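Local coordinates for exopolygalacturonase (Yersinia enterocolitica, PDB 2UVF), which hydrolyses polygalacturonate chains of pectin, as an exo-acting family 28 glycoside hydrolase that binds digalacturonic acid, at residues G464-S469 and V496-Y501; G476-T481 and Q518-T523; P537-K542 and T567-L572. All coordinates share one frame; numbering follows the deposited sequence.

Following the chain from the N terminus, residues 464-469 and then 476-481 are laid down before either meets its partner on the following coil. Interaction 1 closes when 496-501 returns beside 464-469; interaction 2 closes later, when 518-523 comes alongside 476-481. The two loops therefore cross, their segments alternating as successive coils of a beta-helix do. Interaction 3, between 537-542 and 567-572, follows in series. Interactions 1 and 2 meet in the interior, where Phe-519 packs against Met-497 and the backbone of Lys-468. Interactions 1 and 3 share one face of the helix: strand 539-542 lies next to 493-500, with a probable hydrogen bond from Leu-499 N to Lys-542 O.

Interaction 1 of 3, residues G464-S469 and V496-Y501; sequences GLRAKS and VMTLDY
Arg-466 to Ser-469 pair one by one with Val-496 to Leu-499 in parallel register, the two strand axes approaching to 4.7 Å and diverging by only 4°. Val-496 N donates to Leu-465 O, Ala-467 N to Val-496 O, Thr-498 N to Ala-467 O and Ser-469 N to Thr-498 O; a longer, weak bond from Asp-500 N to Ser-469 O continues the series. Ala-467 thus spends both its N-H and its carbonyl on the neighbouring strand, and its oxygen also lies 3.1 Å from Met-497 CA in a CA-H...O contact.

Side chains alternate between the two faces. On one, the aliphatic part of Arg-466 runs alongside Val-496, with CD 3.8 Å from Val-496 CB. With CG anti to the backbone N (chi1 172°) and the chain bent further along, the guanidinium can reach Thr-498, where NH1 lies 2.7 Å from OG1, at the edge of the guanidinium. This bond is weak and sharply bent, and it belongs to one of two modelled conformations of Arg-466, so it is doubtful. Lys-468 lends CB to one face of the same group, while its end leads away from strand 493-500 into the glycan pocket, the side chain about 3 Å at the nearest atoms from a bound galacturonic acid.

On the other face apolar groups suit the interior: Ala-467 CB meets Met-497 CG at 4.2 Å. Ser-469, buried on the same side, has its OG hydrogen-bonded to Thr-444 OG1. Phe-519 and Phe-522 of strand 518-532 pack against this buried side. Within the family 28 beta-helix, strand 438-441 flanks 463-470, and strand 539-542 lies beyond 493-500, so the contact joins two consecutive rungs in the middle of a longer parallel stack.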
loop_
_atom_site.group_PDB
_atom_site.type_symbol
_atom_site.label_atom_id
_atom_site.label_comp_id
_atom_site.label_asym_id
_atom_site.label_seq_id
_atom_site.Cartn_x
_atom_site.Cartn_y
_atom_site.Cartn_z
ATOM N N GLY A 464 -1.023 5.302 12.249
ATOM C CA GLY A 464 -0.129 5.837 11.213
ATOM C C GLY A 464 0.982 4.861 10.827
ATOM O O GLY A 464 1.054 4.385 9.704
ATOM N N LEU A 465 1.855 4.564 11.772
ATOM C CA LEU A 465 2.976 3.695 11.525
ATOM C C LEU A 465 2.865 2.528 12.484
ATOM O O LEU A 465 2.842 2.715 13.705
ATOM C CB LEU A 465 4.302 4.450 11.686
ATOM C CG LEU A 465 5.605 3.668 11.534
ATOM C CD1 LEU A 465 5.685 2.935 10.208
ATOM C CD2 LEU A 465 6.808 4.611 11.701
ATOM N N ARG A 466 2.758 1.319 11.932
ATOM C CA ARG A 466 2.590 0.097 12.721
ATOM C C ARG A 466 3.701 -0.904 12.397
ATOM O O ARG A 466 3.828 -1.354 11.269
ATOM C CB ARG A 466 1.193 -0.521 12.487
ATOM C CG ARG A 466 0.940 -1.926 13.109
ATOM C CD ARG A 466 0.993 -1.951 14.644
ATOM N NE ARG A 466 0.050 -2.922 15.215
ATOM C CZ ARG A 466 0.252 -3.624 16.332
ATOM N NH1 ARG A 466 1.386 -3.501 17.012
ATOM N NH2 ARG A 466 -0.677 -4.475 16.760
ATOM N N ALA A 467 4.508 -1.221 13.404
ATOM C CA ALA A 467 5.653 -2.132 13.271
ATOM C C ALA A 467 5.447 -3.259 14.254
ATOM O O ALA A 467 5.495 -3.060 15.476
ATOM C CB ALA A 467 7.018 -1.414 13.504
ATOM N N LYS A 468 5.178 -4.437 13.704
ATOM C CA LYS A 468 4.819 -5.626 14.487
ATOM C C LYS A 468 5.718 -6.798 14.128
ATOM O O LYS A 468 6.044 -6.994 12.964
ATOM C CB LYS A 468 3.335 -5.996 14.281
ATOM C CG LYS A 468 2.695 -5.352 13.042
ATOM C CD LYS A 468 1.828 -6.311 12.227
ATOM C CE LYS A 468 0.347 -6.194 12.511
ATOM N NZ LYS A 468 -0.447 -6.628 11.302
ATOM N N SER A 469 6.135 -7.560 15.137
ATOM C CA SER A 469 6.837 -8.830 14.910
ATOM C C SER A 469 6.683 -9.723 16.129
ATOM O O SER A 469 5.975 -9.356 17.073
ATOM C CB SER A 469 8.319 -8.604 14.608
ATOM O OG SER A 469 8.911 -9.766 14.062
ATOM N N VAL A 496 3.029 2.387 16.628
ATOM C CA VAL A 496 3.275 1.191 17.447
ATOM C C VAL A 496 4.468 0.406 16.906
ATOM O O VAL A 496 4.694 0.328 15.699
ATOM C CB VAL A 496 2.041 0.257 17.569
ATOM C CG1 VAL A 496 2.234 -0.738 18.704
ATOM C CG2 VAL A 496 0.795 1.051 17.818
ATOM N N MET A 497 5.255 -0.123 17.835
ATOM C CA MET A 497 6.383 -0.990 17.561
ATOM C C MET A 497 6.322 -2.074 18.634
ATOM O O MET A 497 6.818 -1.876 19.744
ATOM C CB MET A 497 7.692 -0.221 17.688
ATOM C CG MET A 497 7.806 1.034 16.844
ATOM S SD MET A 497 9.462 1.747 16.968
ATOM C CE MET A 497 10.460 0.513 16.167
ATOM N N THR A 498 5.673 -3.194 18.332
ATOM C CA THR A 498 5.608 -4.310 19.277
ATOM C C THR A 498 6.504 -5.450 18.837
ATOM O O THR A 498 6.643 -5.710 17.639
ATOM C CB THR A 498 4.177 -4.821 19.522
ATOM O OG1 THR A 498 3.413 -4.746 18.311
ATOM C CG2 THR A 498 3.498 -3.990 20.584
ATOM N N LEU A 499 7.130 -6.096 19.824
ATOM C CA LEU A 499 8.037 -7.235 19.622
ATOM C C LEU A 499 7.714 -8.279 20.685
ATOM O O LEU A 499 8.059 -8.116 21.864
ATOM C CB LEU A 499 9.498 -6.792 19.745
ATOM C CG LEU A 499 10.581 -7.368 18.829
ATOM C CD1 LEU A 499 11.909 -6.676 19.118
ATOM C CD2 LEU A 499 10.722 -8.885 18.946
ATOM N N ASP A 500 7.043 -9.350 20.272
ATOM C CA ASP A 500 6.532 -10.331 21.224
ATOM C C ASP A 500 7.356 -11.658 21.251
ATOM O O ASP A 500 7.090 -12.580 20.467
ATOM C CB ASP A 500 5.015 -10.568 20.989
ATOM C CG ASP A 500 4.217 -9.253 20.745
ATOM O OD1 ASP A 500 4.733 -8.334 20.072
ATOM O OD2 ASP A 500 3.054 -9.143 21.210
ATOM N N TYR A 501 8.359 -11.718 22.152
ATOM C CA TYR A 501 9.247 -12.892 22.383
ATOM C C TYR A 501 8.569 -14.146 22.895
ATOM O O TYR A 501 7.810 -14.082 23.845
ATOM C CB TYR A 501 10.401 -12.569 23.348
ATOM C CG TYR A 501 11.190 -13.800 23.888
ATOM C CD1 TYR A 501 12.183 -14.399 23.137
ATOM C CD2 TYR A 501 10.950 -14.329 25.144
ATOM C CE1 TYR A 501 12.881 -15.486 23.593
ATOM C CE2 TYR A 501 11.659 -15.410 25.609
ATOM C CZ TYR A 501 12.630 -15.985 24.824
ATOM O OH TYR A 501 13.356 -17.060 25.269
#

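Interaction 2 of 3, residues G476-T481 and Q518-T523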
loop_
_atom_site.group_PDB
_atom_site.type_symbol
_atom_site.label_atom_id
_atom_site.label_comp_id
_atom_site.label_asym_id
_atom_site.label_seq_id
_atom_site.Cartn_x
_atom_site.Cartn_y
_atom_site.Cartn_z
ATOM N N GLY A 476 13.282 -8.385 11.179
ATOM C CA GLY A 476 12.831 -7.127 11.740
ATOM C C GLY A 476 12.695 -6.073 10.660
ATOM O O GLY A 476 12.640 -6.381 9.474
ATOM N N ALA A 477 12.614 -4.822 11.089
ATOM C CA ALA A 477 12.557 -3.685 10.174
ATOM C C ALA A 477 13.576 -2.645 10.614
ATOM O O ALA A 477 13.811 -2.432 11.812
ATOM C CB ALA A 477 11.149 -3.093 10.122
ATOM N N ARG A 478 14.212 -2.039 9.630
ATOM C CA ARG A 478 15.245 -1.058 9.865
ATOM C C ARG A 478 15.179 0.004 8.789
ATOM O O ARG A 478 14.618 -0.222 7.714
ATOM C CB ARG A 478 16.636 -1.711 9.895
ATOM C CG ARG A 478 17.071 -2.443 8.629
ATOM C CD ARG A 478 18.301 -3.314 8.948
ATOM N NE ARG A 478 18.727 -4.193 7.852
ATOM C CZ ARG A 478 19.513 -5.259 8.017
ATOM N NH1 ARG A 478 19.971 -5.594 9.223
ATOM N NH2 ARG A 478 19.836 -6.012 6.973
ATOM N N ASN A 479 15.766 1.158 9.094
ATOM C CA ASN A 479 15.764 2.315 8.204
ATOM C C ASN A 479 14.374 2.644 7.623
ATOM O O ASN A 479 14.170 2.668 6.413
ATOM C CB ASN A 479 16.851 2.193 7.138
ATOM C CG ASN A 479 17.013 3.463 6.347
ATOM O OD1 ASN A 479 16.784 4.564 6.868
ATOM N ND2 ASN A 479 17.374 3.330 5.071
ATOM N N VAL A 480 13.433 2.887 8.531
ATOM C CA VAL A 480 12.052 3.249 8.204
ATOM C C VAL A 480 11.845 4.711 8.627
ATOM O O VAL A 480 12.088 5.059 9.785
ATOM C CB VAL A 480 11.034 2.298 8.929
ATOM C CG1 VAL A 480 9.630 2.870 8.912
ATOM C CG2 VAL A 480 11.046 0.884 8.318
ATOM N N THR A 481 11.443 5.557 7.674
ATOM C CA THR A 481 11.205 6.987 7.916
ATOM C C THR A 481 9.745 7.319 7.682
ATOM O O THR A 481 9.178 6.977 6.647
ATOM C CB THR A 481 12.117 7.929 7.047
ATOM O OG1 THR A 481 13.485 7.742 7.414
ATOM C CG2 THR A 481 11.774 9.406 7.269
ATOM N N GLN A 518 13.884 -7.726 15.677
ATOM C CA GLN A 518 14.237 -6.420 16.235
ATOM C C GLN A 518 13.875 -5.271 15.294
ATOM O O GLN A 518 13.977 -5.389 14.072
ATOM C CB GLN A 518 15.731 -6.370 16.596
ATOM C CG GLN A 518 16.674 -6.700 15.428
ATOM C CD GLN A 518 18.050 -7.218 15.871
ATOM O OE1 GLN A 518 18.801 -6.519 16.557
ATOM N NE2 GLN A 518 18.386 -8.438 15.455
ATOM N N PHE A 519 13.450 -4.163 15.889
ATOM C CA PHE A 519 13.222 -2.921 15.166
ATOM C C PHE A 519 14.248 -1.885 15.604
ATOM O O PHE A 519 14.461 -1.670 16.796
ATOM C CB PHE A 519 11.802 -2.406 15.405
ATOM C CG PHE A 519 10.724 -3.342 14.929
ATOM C CD1 PHE A 519 10.529 -3.567 13.563
ATOM C CD2 PHE A 519 9.894 -3.989 15.844
ATOM C CE1 PHE A 519 9.539 -4.434 13.115
ATOM C CE2 PHE A 519 8.895 -4.844 15.412
ATOM C CZ PHE A 519 8.716 -5.072 14.042
ATOM N N TYR A 520 14.913 -1.278 14.630
ATOM C CA TYR A 520 15.875 -0.220 14.908
ATOM C C TYR A 520 16.016 0.769 13.745
ATOM O O TYR A 520 15.730 0.441 12.582
ATOM C CB TYR A 520 17.234 -0.789 15.373
ATOM C CG TYR A 520 18.050 -1.492 14.321
ATOM C CD1 TYR A 520 18.907 -0.778 13.488
ATOM C CD2 TYR A 520 17.986 -2.885 14.173
ATOM C CE1 TYR A 520 19.661 -1.425 12.506
ATOM C CE2 TYR A 520 18.741 -3.542 13.198
ATOM C CZ TYR A 520 19.573 -2.805 12.375
ATOM O OH TYR A 520 20.316 -3.445 11.403
ATOM N N ASP A 521 16.462 1.982 14.070
ATOM C CA ASP A 521 16.668 3.024 13.072
ATOM C C ASP A 521 15.310 3.417 12.451
ATOM O O ASP A 521 15.063 3.236 11.257
ATOM C CB ASP A 521 17.720 2.582 12.037
ATOM C CG ASP A 521 18.108 3.682 11.073
ATOM O OD1 ASP A 521 17.967 4.875 11.428
ATOM O OD2 ASP A 521 18.548 3.342 9.944
ATOM N N PHE A 522 14.430 3.921 13.315
ATOM C CA PHE A 522 13.122 4.455 12.939
ATOM C C PHE A 522 13.131 5.942 13.216
ATOM O O PHE A 522 13.563 6.391 14.276
ATOM C CB PHE A 522 11.992 3.814 13.757
ATOM C CG PHE A 522 11.420 2.553 13.151
ATOM C CD1 PHE A 522 12.246 1.503 12.745
ATOM C CD2 PHE A 522 10.034 2.406 13.009
ATOM C CE1 PHE A 522 11.705 0.345 12.195
ATOM C CE2 PHE A 522 9.489 1.234 12.459
ATOM C CZ PHE A 522 10.323 0.214 12.058
ATOM N N THR A 523 12.618 6.688 12.252
ATOM C CA THR A 523 12.524 8.131 12.322
ATOM C C THR A 523 11.076 8.595 12.144
ATOM O O THR A 523 10.430 8.313 11.117
ATOM C CB THR A 523 13.431 8.770 11.257
ATOM O OG1 THR A 523 14.783 8.402 11.534
ATOM C CG2 THR A 523 13.305 10.287 11.248
#
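Val-480 lies over the face of the Phe-522 ring, its CB 3.8 Å from the ring centroid and only 10° from the normal, a CH-pi contact in which the beta-branched side chain also brings CG1 and CG2 against ring carbons. The neighbouring Ala-477 is small enough to let two rings approach: its CB meets the edge of Phe-519 in the ring plane, 3.5 Å from CD1, and CZ of Phe-522 is also in contact. These buried groups share one face of parallel strands, which are tied by Tyr-520 N to Ala-477 O, Val-480 N to Asp-521 O and Thr-523 N to Val-480 O.

On the partly exposed face Arg-478 and Tyr-520 run side by side. Strand pairing sets CB of Arg-478 over the tyrosine ring face, toward its rim. From there CG sits between the backbone N and the carbonyl carbon (chi1 60°), and the extended chain carries the guanidinium outward until NH1 reaches the phenol oxygen Tyr-520 OH at 3.1 Å.

Between strands 476-478 and 480-481 the chain turns a corner at Asn-479, and Asp-521 sits beside it with the same left-handed backbone, which these residue types tolerate comparatively well. Their amide and carboxylate planes are 7° apart, with Asn-479 CB 3.5 Å from Asp-521 OD2. Corners repeated at equivalent positions on successive coils are characteristic of parallel beta-helices.

Further out, Asn-479 ND2 is held by Asp-450, Arg-478 NE forms a salt bridge with Glu-449, and Trp-447 adds a cation-pi contact to the guanidinium; the Tyr-520 ring makes its own with Arg-552. Glu-449 probably offsets much of the guanidinium charge, while NH1 donates to the Tyr-520 hydroxyl oxygen and would probably polarise it.

Interaction 3 of 3, residues P537-K542 and T567-L572; sequences PSIEIK and TAISDL
Ile-541 and Ile-569 form the apolar centre, two equivalent positions on successive coils of the parallel beta-helix that defines the family 28 enzymes. The two side chains meet at an angle, CD1 of Ile-541 lying 4.0 Å from CG2 of Ile-569. Since chi1 of Ile-541 is -66°, CG2 is anti to the backbone N and CG1 anti to the carbonyl carbon; the two branches part, CG1 carrying CD1 to Ile-569 and CG2 reaching Leu-572 CD1 at 4.1 Å. Beta-branched residues suit such extended strands and fill the interior from both branches. Ile-539 extends the row: Ile-539 CB lies 3.8 Å from Thr-567 CG2. The Thr-567 hydroxyl is instead bonded to the carbonyl of Pro-590.

Backbone bonds hold the pair of strands together, their axes 23° apart. Ala-568 N donates to Ile-539 O, Ile-541 N to Ala-568 O, and Ser-570 N to Ile-541 O at 2.8 Å.

Before the strand, Pro-537 CG lies unusually close, 3.3 Å, to Ala-568 CB, the single methyl that alanine presents there. The extended Glu-540 side chain lies on the Ala-568 face of the sheet, its CG 3.7 Å from Ala-568 O, and its OE1 is bonded to Gln-493 of the preceding coil. Beyond 539-542 lies strand 493-500. On the interior side Ile-541 touches His-551, and Leu-572 touches His-551 and Val-554, of strand 551-562.

At the polar edge Asp-571, left-handed in its backbone, has OD2 bonded to Gly-543 N. Exposed Lys-542 runs alongside it; its NZ, hydrogen-bonded to a residue adjoining one of the segments, stays 4.0 Å from Asp-571 OD2, too far for an ion pair in contact.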
loop_
_atom_site.group_PDB
_atom_site.type_symbol
_atom_site.label_atom_id
_atom_site.label_comp_id
_atom_site.label_asym_id
_atom_site.label_seq_id
_atom_site.Cartn_x
_atom_site.Cartn_y
_atom_site.Cartn_z
ATOM N N PRO A 537 -2.012 3.520 24.049
ATOM C CA PRO A 537 -1.103 4.652 24.083
ATOM C C PRO A 537 -0.912 5.276 22.709
ATOM O O PRO A 537 -0.877 4.556 21.720
ATOM C CB PRO A 537 0.206 4.027 24.575
ATOM C CG PRO A 537 -0.215 2.747 25.268
ATOM C CD PRO A 537 -1.329 2.267 24.434
ATOM N N SER A 538 -0.782 6.601 22.665
ATOM C CA SER A 538 -0.565 7.318 21.406
ATOM C C SER A 538 0.689 6.834 20.688
ATOM O O SER A 538 0.651 6.551 19.494
ATOM C CB SER A 538 -0.522 8.847 21.627
ATOM O OG SER A 538 0.500 9.247 22.531
ATOM N N ILE A 539 1.799 6.766 21.415
ATOM C CA ILE A 539 3.032 6.175 20.929
ATOM C C ILE A 539 3.273 4.961 21.840
ATOM O O ILE A 539 3.253 5.078 23.070
ATOM C CB ILE A 539 4.221 7.185 20.927
ATOM C CG1 ILE A 539 3.924 8.376 20.001
ATOM C CG2 ILE A 539 5.519 6.494 20.500
ATOM C CD1 ILE A 539 5.031 9.468 19.926
ATOM N N GLU A 540 3.421 3.786 21.238
ATOM C CA GLU A 540 3.549 2.572 22.009
ATOM C C GLU A 540 4.620 1.669 21.464
ATOM O O GLU A 540 4.506 1.119 20.371
ATOM C CB GLU A 540 2.228 1.813 22.118
ATOM C CG GLU A 540 2.375 0.520 22.894
ATOM C CD GLU A 540 1.094 -0.248 23.019
ATOM O OE1 GLU A 540 0.230 -0.104 22.130
ATOM O OE2 GLU A 540 0.951 -1.002 24.014
ATOM N N ILE A 541 5.664 1.529 22.266
ATOM C CA ILE A 541 6.818 0.708 21.958
ATOM C C ILE A 541 6.847 -0.365 23.050
ATOM O O ILE A 541 6.727 -0.052 24.235
ATOM C CB ILE A 541 8.107 1.593 21.915
ATOM C CG1 ILE A 541 8.033 2.583 20.729
ATOM C CG2 ILE A 541 9.356 0.748 21.835
ATOM C CD1 ILE A 541 8.824 3.867 20.892
ATOM N N LYS A 542 6.931 -1.632 22.641
ATOM C CA LYS A 542 7.046 -2.759 23.581
ATOM C C LYS A 542 7.831 -3.932 22.982
ATOM O O LYS A 542 7.527 -4.406 21.884
ATOM C CB LYS A 542 5.671 -3.257 24.036
ATOM C CG LYS A 542 5.705 -3.926 25.411
ATOM C CD LYS A 542 4.827 -5.176 25.512
ATOM C CE LYS A 542 5.013 -5.872 26.866
ATOM N NZ LYS A 542 6.443 -6.242 27.186
ATOM N N THR A 567 1.721 8.293 26.198
ATOM C CA THR A 567 2.569 7.273 25.595
ATOM C C THR A 567 2.808 6.090 26.542
ATOM O O THR A 567 2.623 6.220 27.748
ATOM C CB THR A 567 3.967 7.841 25.242
ATOM O OG1 THR A 567 4.647 8.231 26.448
ATOM C CG2 THR A 567 3.873 9.037 24.262
ATOM N N ALA A 568 3.232 4.955 25.979
ATOM C CA ALA A 568 3.717 3.789 26.732
ATOM C C ALA A 568 4.888 3.211 25.969
ATOM O O ALA A 568 4.730 2.615 24.903
ATOM C CB ALA A 568 2.614 2.729 26.937
ATOM N N ILE A 569 6.078 3.425 26.511
ATOM C CA ILE A 569 7.303 3.104 25.816
ATOM C C ILE A 569 8.144 2.187 26.711
ATOM O O ILE A 569 8.677 2.622 27.737
ATOM C CB ILE A 569 8.041 4.417 25.386
ATOM C CG1 ILE A 569 7.157 5.211 24.392
ATOM C CG2 ILE A 569 9.451 4.115 24.824
ATOM C CD1 ILE A 569 7.446 6.691 24.297
ATOM N N SER A 570 8.204 0.932 26.336
ATOM C CA SER A 570 9.124 0.048 26.972
ATOM C C SER A 570 10.061 -0.739 26.124
ATOM O O SER A 570 9.791 -1.128 25.014
ATOM C CB SER A 570 8.494 -0.769 28.071
ATOM O OG SER A 570 7.811 -1.873 27.569
ATOM N N ASP A 571 11.198 -0.973 26.715
ATOM C CA ASP A 571 12.248 -1.756 26.059
ATOM C C ASP A 571 12.848 -1.036 24.873
ATOM O O ASP A 571 12.902 -1.566 23.760
ATOM C CB ASP A 571 11.728 -3.136 25.636
ATOM C CG ASP A 571 11.074 -3.884 26.776
ATOM O OD1 ASP A 571 11.593 -3.829 27.915
ATOM O OD2 ASP A 571 10.031 -4.526 26.540
ATOM N N LEU A 572 13.333 0.168 25.130
ATOM C CA LEU A 572 13.896 0.982 24.078
ATOM C C LEU A 572 15.286 1.478 24.461
ATOM O O LEU A 572 15.515 1.858 25.600
ATOM C CB LEU A 572 12.960 2.153 23.789
ATOM C CG LEU A 572 13.349 3.063 22.626
ATOM C CD1 LEU A 572 13.116 2.366 21.291
ATOM C CD2 LEU A 572 12.567 4.354 22.730
#